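Local coordinates for protein PfkB family carbohydrate kinase (Listeria grayi DSM 20601, PDB 4GM6) that probably phosphorylates a sugar or related carbohydrate substrate as a kinase of the PfkB family, at residues S67-A81 with H95-L109. Residues are numbered along the deposited sequence; the frame is centred on the assembly and turned at random.
Sequences SKLGHPTRIATVVPA and HQVDTAFVVEAGDRL
Strands 73-79 and 102-104 run parallel, their axes approaching to 4.6 Å at 21°, with Thr77 to Val79 opposite Val102 to Glu104: Val103 N donates to Thr77 O, Val79 N to Val103 O and Ala105 N to Val79 O. Upstream, Asp98 N reaches Thr73 O at 2.8 Å, but the register has slipped by one residue. The turn Thr99–Val102 takes up the slip, and a water fills in, donating to Ile75 O and Asp98 O and accepting from Phe101 N.

Arg74 runs alongside both Asp98 and Phe101. Its CD sits 4.0 Å from Phe101 CE2, which lies over one guanidinium face, the two planes 25° apart. Asp98 OD2 stays 4.0 Å from Arg74 NE, well out of the guanidinium plane, so only charge attraction can act there; Arg74 NH1 instead bonds to Lys149 O and Leu147 O. Asp98 OD1 closes an Asx turn with Ala100 N. On the other face, Thr77 CG2 meets Val102 CG2 at 3.8 Å, while, with CG1 anti to the carbonyl carbon (chi1 -55°), Val79 CG2 falls between N and C and crosses to Val102 CG1. Farther from the strands, Lys68, bent at chi2 and chi4, brings NZ to the edge of the His95 ring, 2.7 Å from ND1, and Ser67 OG donates to His95 O.

This is a right-handed beta-alpha-beta crossover of the Rossmann-like PfkB core: helix 83-94 links the strands and packs Leu92 on Ile75, Val97 and Val102, helix 133-136 touches Thr77 and Val78, and strand 73-79 lies between strand 27-30 and strand 97-104, an edge strand of the sheet within this chain.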
loop_
_atom_site.group_PDB
_atom_site.type_symbol
_atom_site.label_atom_id
_atom_site.label_comp_id
_atom_site.label_asym_id
_atom_site.label_seq_id
_atom_site.Cartn_x
_atom_site.Cartn_y
_atom_site.Cartn_z
ATOM N N SER C 67 1.011 18.950 25.496
ATOM C CA SER C 67 0.720 20.028 24.568
ATOM C C SER C 67 -0.649 19.831 23.913
ATOM O O SER C 67 -1.340 20.798 23.585
ATOM C CB SER C 67 1.804 20.090 23.496
ATOM O OG SER C 67 1.496 21.069 22.523
ATOM N N LYS C 68 -1.033 18.574 23.715
ATOM C CA LYS C 68 -2.345 18.268 23.167
ATOM C C LYS C 68 -3.414 18.802 24.107
ATOM O O LYS C 68 -4.517 19.149 23.684
ATOM C CB LYS C 68 -2.525 16.760 22.996
ATOM C CG LYS C 68 -1.891 16.186 21.739
ATOM C CD LYS C 68 -2.612 16.651 20.480
ATOM C CE LYS C 68 -1.933 16.093 19.228
ATOM N NZ LYS C 68 -0.834 16.960 18.700
ATOM N N LEU C 69 -3.078 18.852 25.389
ATOM C CA LEU C 69 -4.032 19.255 26.418
ATOM C C LEU C 69 -3.902 20.728 26.809
ATOM O O LEU C 69 -4.462 21.158 27.818
ATOM C CB LEU C 69 -3.873 18.372 27.656
ATOM C CG LEU C 69 -4.176 16.894 27.412
ATOM C CD1 LEU C 69 -3.723 16.049 28.589
ATOM C CD2 LEU C 69 -5.656 16.708 27.162
ATOM N N GLY C 70 -3.164 21.497 26.019
ATOM C CA GLY C 70 -3.087 22.940 26.238
ATOM C C GLY C 70 -1.863 23.444 26.981
ATOM O O GLY C 70 -1.697 24.644 27.147
ATOM N N HIS C 71 -0.993 22.549 27.430
ATOM C CA HIS C 71 0.187 22.991 28.169
ATOM C C HIS C 71 1.378 23.264 27.247
ATOM O O HIS C 71 1.859 22.356 26.566
ATOM C CB HIS C 71 0.572 21.965 29.231
ATOM C CG HIS C 71 -0.526 21.658 30.201
ATOM N ND1 HIS C 71 -0.761 22.419 31.324
ATOM C CD2 HIS C 71 -1.448 20.667 30.219
ATOM C CE1 HIS C 71 -1.785 21.913 31.991
ATOM N NE2 HIS C 71 -2.220 20.849 31.339
ATOM N N PRO C 72 1.852 24.522 27.214
ATOM C CA PRO C 72 3.081 24.808 26.483
ATOM C C PRO C 72 4.201 23.970 27.078
ATOM O O PRO C 72 4.411 23.975 28.297
ATOM C CB PRO C 72 3.325 26.296 26.774
ATOM C CG PRO C 72 1.979 26.841 27.132
ATOM C CD PRO C 72 1.308 25.723 27.875
ATOM N N THR C 73 4.907 23.241 26.230
ATOM C CA THR C 73 5.976 22.368 26.686
ATOM C C THR C 73 7.268 22.635 25.922
ATOM O O THR C 73 7.254 23.229 24.833
ATOM C CB THR C 73 5.594 20.880 26.521
ATOM O OG1 THR C 73 5.224 20.626 25.160
ATOM C CG2 THR C 73 4.436 20.512 27.442
ATOM N N ARG C 74 8.375 22.185 26.501
ATOM C CA ARG C 74 9.694 22.323 25.909
ATOM C C ARG C 74 10.515 21.113 26.328
ATOM O O ARG C 74 10.242 20.483 27.361
ATOM C CB ARG C 74 10.373 23.585 26.425
ATOM C CG ARG C 74 10.804 23.472 27.878
ATOM C CD ARG C 74 11.334 24.791 28.399
ATOM N NE ARG C 74 10.432 25.905 28.108
ATOM C CZ ARG C 74 10.417 27.053 28.781
ATOM N NH1 ARG C 74 11.245 27.247 29.801
ATOM N NH2 ARG C 74 9.562 28.009 28.444
ATOM N N ILE C 75 11.530 20.787 25.541
ATOM C CA ILE C 75 12.306 19.591 25.819
ATOM C C ILE C 75 13.786 19.804 25.579
ATOM O O ILE C 75 14.205 20.255 24.503
ATOM C CB ILE C 75 11.833 18.391 24.973
ATOM C CG1 ILE C 75 12.491 17.092 25.459
ATOM C CG2 ILE C 75 12.149 18.605 23.497
ATOM C CD1 ILE C 75 12.041 15.851 24.709
ATOM N N ALA C 76 14.571 19.476 26.597
ATOM C CA ALA C 76 16.020 19.449 26.467
ATOM C C ALA C 76 16.401 18.112 25.815
ATOM O O ALA C 76 16.221 17.050 26.412
ATOM C CB ALA C 76 16.675 19.605 27.831
ATOM N N THR C 77 16.896 18.159 24.581
ATOM C CA THR C 77 17.280 16.933 23.892
ATOM C C THR C 77 18.399 17.159 22.861
ATOM O O THR C 77 18.800 18.296 22.609
ATOM C CB THR C 77 16.065 16.266 23.223
ATOM O OG1 THR C 77 16.309 14.861 23.088
ATOM C CG2 THR C 77 15.807 16.885 21.848
ATOM N N VAL C 78 18.906 16.069 22.280
ATOM C CA VAL C 78 19.988 16.156 21.303
ATOM C C VAL C 78 19.683 15.312 20.075
ATOM O O VAL C 78 19.288 14.146 20.202
ATOM C CB VAL C 78 21.322 15.651 21.879
ATOM C CG1 VAL C 78 22.419 15.743 20.821
ATOM C CG2 VAL C 78 21.699 16.426 23.138
ATOM N N VAL C 79 19.881 15.899 18.892
ATOM C CA VAL C 79 19.716 15.186 17.633
ATOM C C VAL C 79 20.852 15.505 16.658
ATOM O O VAL C 79 21.435 16.568 16.724
ATOM C CB VAL C 79 18.387 15.554 16.941
ATOM C CG1 VAL C 79 17.217 15.314 17.880
ATOM C CG2 VAL C 79 18.427 16.997 16.460
ATOM N N PRO C 80 21.152 14.581 15.725
ATOM C CA PRO C 80 22.194 14.884 14.751
ATOM C C PRO C 80 21.704 15.907 13.737
ATOM O O PRO C 80 20.520 15.936 13.412
ATOM C CB PRO C 80 22.428 13.537 14.072
ATOM C CG PRO C 80 21.077 12.882 14.110
ATOM C CD PRO C 80 20.525 13.270 15.471
ATOM N N ALA C 81 22.612 16.743 13.255
ATOM C CA ALA C 81 22.309 17.746 12.244
ATOM C C ALA C 81 22.197 17.073 10.888
ATOM O O ALA C 81 22.921 17.397 9.962
ATOM C CB ALA C 81 23.391 18.827 12.219
ATOM N N HIS C 95 3.606 19.061 16.607
ATOM C CA HIS C 95 2.813 18.881 17.827
ATOM C C HIS C 95 3.026 20.013 18.821
ATOM O O HIS C 95 2.639 19.914 19.990
ATOM C CB HIS C 95 3.119 17.533 18.474
ATOM C CG HIS C 95 2.711 16.367 17.636
ATOM N ND1 HIS C 95 1.389 16.071 17.373
ATOM C CD2 HIS C 95 3.444 15.437 16.979
ATOM C CE1 HIS C 95 1.325 15.001 16.601
ATOM N NE2 HIS C 95 2.556 14.594 16.350
ATOM N N GLN C 96 3.660 21.076 18.334
ATOM C CA GLN C 96 3.847 22.330 19.068
ATOM C C GLN C 96 4.607 22.211 20.385
ATOM O O GLN C 96 4.329 22.931 21.339
ATOM C CB GLN C 96 2.502 23.029 19.258
ATOM C CG GLN C 96 1.891 23.456 17.934
ATOM C CD GLN C 96 0.705 24.374 18.108
ATOM O OE1 GLN C 96 -0.357 23.952 18.561
ATOM N NE2 GLN C 96 0.878 25.642 17.738
ATOM N N VAL C 97 5.575 21.305 20.440
ATOM C CA VAL C 97 6.501 21.289 21.565
ATOM C C VAL C 97 7.631 22.239 21.207
ATOM O O VAL C 97 8.117 22.221 20.077
ATOM C CB VAL C 97 7.060 19.879 21.808
ATOM C CG1 VAL C 97 8.048 19.886 22.959
ATOM C CG2 VAL C 97 5.923 18.907 22.096
ATOM N N ASP C 98 8.022 23.083 22.160
ATOM C CA ASP C 98 9.099 24.057 21.978
ATOM C C ASP C 98 10.405 23.345 21.636
ATOM O O ASP C 98 10.795 22.393 22.319
ATOM C CB ASP C 98 9.282 24.858 23.277
ATOM C CG ASP C 98 10.223 26.055 23.120
ATOM O OD1 ASP C 98 10.627 26.388 21.984
ATOM O OD2 ASP C 98 10.552 26.678 24.154
ATOM N N THR C 99 11.088 23.806 20.590
ATOM C CA THR C 99 12.352 23.190 20.185
ATOM C C THR C 99 13.594 24.034 20.513
ATOM O O THR C 99 14.724 23.636 20.215
ATOM C CB THR C 99 12.350 22.839 18.679
ATOM O OG1 THR C 99 12.144 24.029 17.911
ATOM C CG2 THR C 99 11.238 21.836 18.360
ATOM N N ALA C 100 13.396 25.200 21.115
ATOM C CA ALA C 100 14.516 26.087 21.428
ATOM C C ALA C 100 15.671 25.402 22.174
ATOM O O ALA C 100 16.800 25.883 22.144
ATOM C CB ALA C 100 14.037 27.308 22.220
ATOM N N PHE C 101 15.392 24.302 22.867
ATOM C CA PHE C 101 16.430 23.652 23.669
ATOM C C PHE C 101 16.877 22.311 23.087
ATOM O O PHE C 101 17.513 21.509 23.771
ATOM C CB PHE C 101 15.995 23.524 25.142
ATOM C CG PHE C 101 15.719 24.850 25.811
ATOM C CD1 PHE C 101 16.708 25.497 26.542
ATOM C CD2 PHE C 101 14.476 25.457 25.696
ATOM C CE1 PHE C 101 16.460 26.716 27.144
ATOM C CE2 PHE C 101 14.224 26.681 26.293
ATOM C CZ PHE C 101 15.217 27.310 27.022
ATOM N N VAL C 102 16.538 22.075 21.821
ATOM C CA VAL C 102 17.041 20.922 21.101
ATOM C C VAL C 102 18.453 21.287 20.664
ATOM O O VAL C 102 18.678 22.366 20.114
ATOM C CB VAL C 102 16.182 20.590 19.850
ATOM C CG1 VAL C 102 16.838 19.504 19.001
ATOM C CG2 VAL C 102 14.766 20.165 20.247
ATOM N N VAL C 103 19.407 20.405 20.928
ATOM C CA VAL C 103 20.801 20.668 20.564
ATOM C C VAL C 103 21.221 19.722 19.438
ATOM O O VAL C 103 20.930 18.519 19.491
ATOM C CB VAL C 103 21.748 20.492 21.763
ATOM C CG1 VAL C 103 23.195 20.592 21.306
ATOM C CG2 VAL C 103 21.457 21.530 22.844
ATOM N N GLU C 104 21.881 20.265 18.416
ATOM C CA GLU C 104 22.334 19.458 17.277
ATOM C C GLU C 104 23.776 19.005 17.497
ATOM O O GLU C 104 24.655 19.826 17.680
ATOM C CB GLU C 104 22.268 20.265 15.978
ATOM C CG GLU C 104 20.910 20.858 15.651
ATOM C CD GLU C 104 20.722 21.079 14.157
ATOM O OE1 GLU C 104 21.567 21.744 13.539
ATOM O OE2 GLU C 104 19.726 20.584 13.595
ATOM N N ALA C 105 24.020 17.702 17.483
ATOM C CA ALA C 105 25.386 17.201 17.634
ATOM C C ALA C 105 25.453 15.697 17.388
ATOM O O ALA C 105 24.414 15.021 17.335
ATOM C CB ALA C 105 25.927 17.538 19.015
ATOM N N GLY C 106 26.671 15.179 17.229
ATOM C CA GLY C 106 26.873 13.747 16.994
ATOM C C GLY C 106 26.476 13.273 15.601
ATOM O O GLY C 106 26.326 14.083 14.684
ATOM N N ASP C 107 26.268 11.962 15.463
ATOM C CA ASP C 107 26.272 11.288 14.158
ATOM C C ASP C 107 25.002 10.564 13.765
ATOM O O ASP C 107 24.846 10.174 12.598
ATOM C CB ASP C 107 27.379 10.234 14.128
ATOM C CG ASP C 107 28.763 10.837 14.125
ATOM O OD1 ASP C 107 28.978 11.861 13.435
ATOM O OD2 ASP C 107 29.638 10.271 14.813
ATOM N N ARG C 108 24.122 10.302 14.724
ATOM C CA ARG C 108 22.968 9.468 14.397
ATOM C C ARG C 108 21.807 9.623 15.353
ATOM O O ARG C 108 21.997 9.901 16.539
ATOM C CB ARG C 108 23.382 7.987 14.306
ATOM C CG ARG C 108 23.545 7.281 15.648
ATOM C CD ARG C 108 24.042 5.849 15.487
ATOM N NE ARG C 108 23.016 5.020 14.863
ATOM C CZ ARG C 108 22.031 4.431 15.524
ATOM N NH1 ARG C 108 21.954 4.557 16.847
ATOM N NH2 ARG C 108 21.128 3.704 14.863
ATOM N N LEU C 109 20.602 9.427 14.829
ATOM C CA LEU C 109 19.419 9.340 15.665
ATOM C C LEU C 109 19.222 7.882 16.067
ATOM O O LEU C 109 19.324 6.998 15.230
ATOM C CB LEU C 109 18.189 9.833 14.903
ATOM C CG LEU C 109 16.929 9.987 15.762
ATOM C CD1 LEU C 109 17.005 11.282 16.556
ATOM C CD2 LEU C 109 15.668 9.950 14.905
HETATM O O HOH W 1 13.225 22.326 23.622
HETATM O O HOH W 2 18.707 18.102 12.752
HETATM O O HOH W 3 25.348 16.517 14.493
#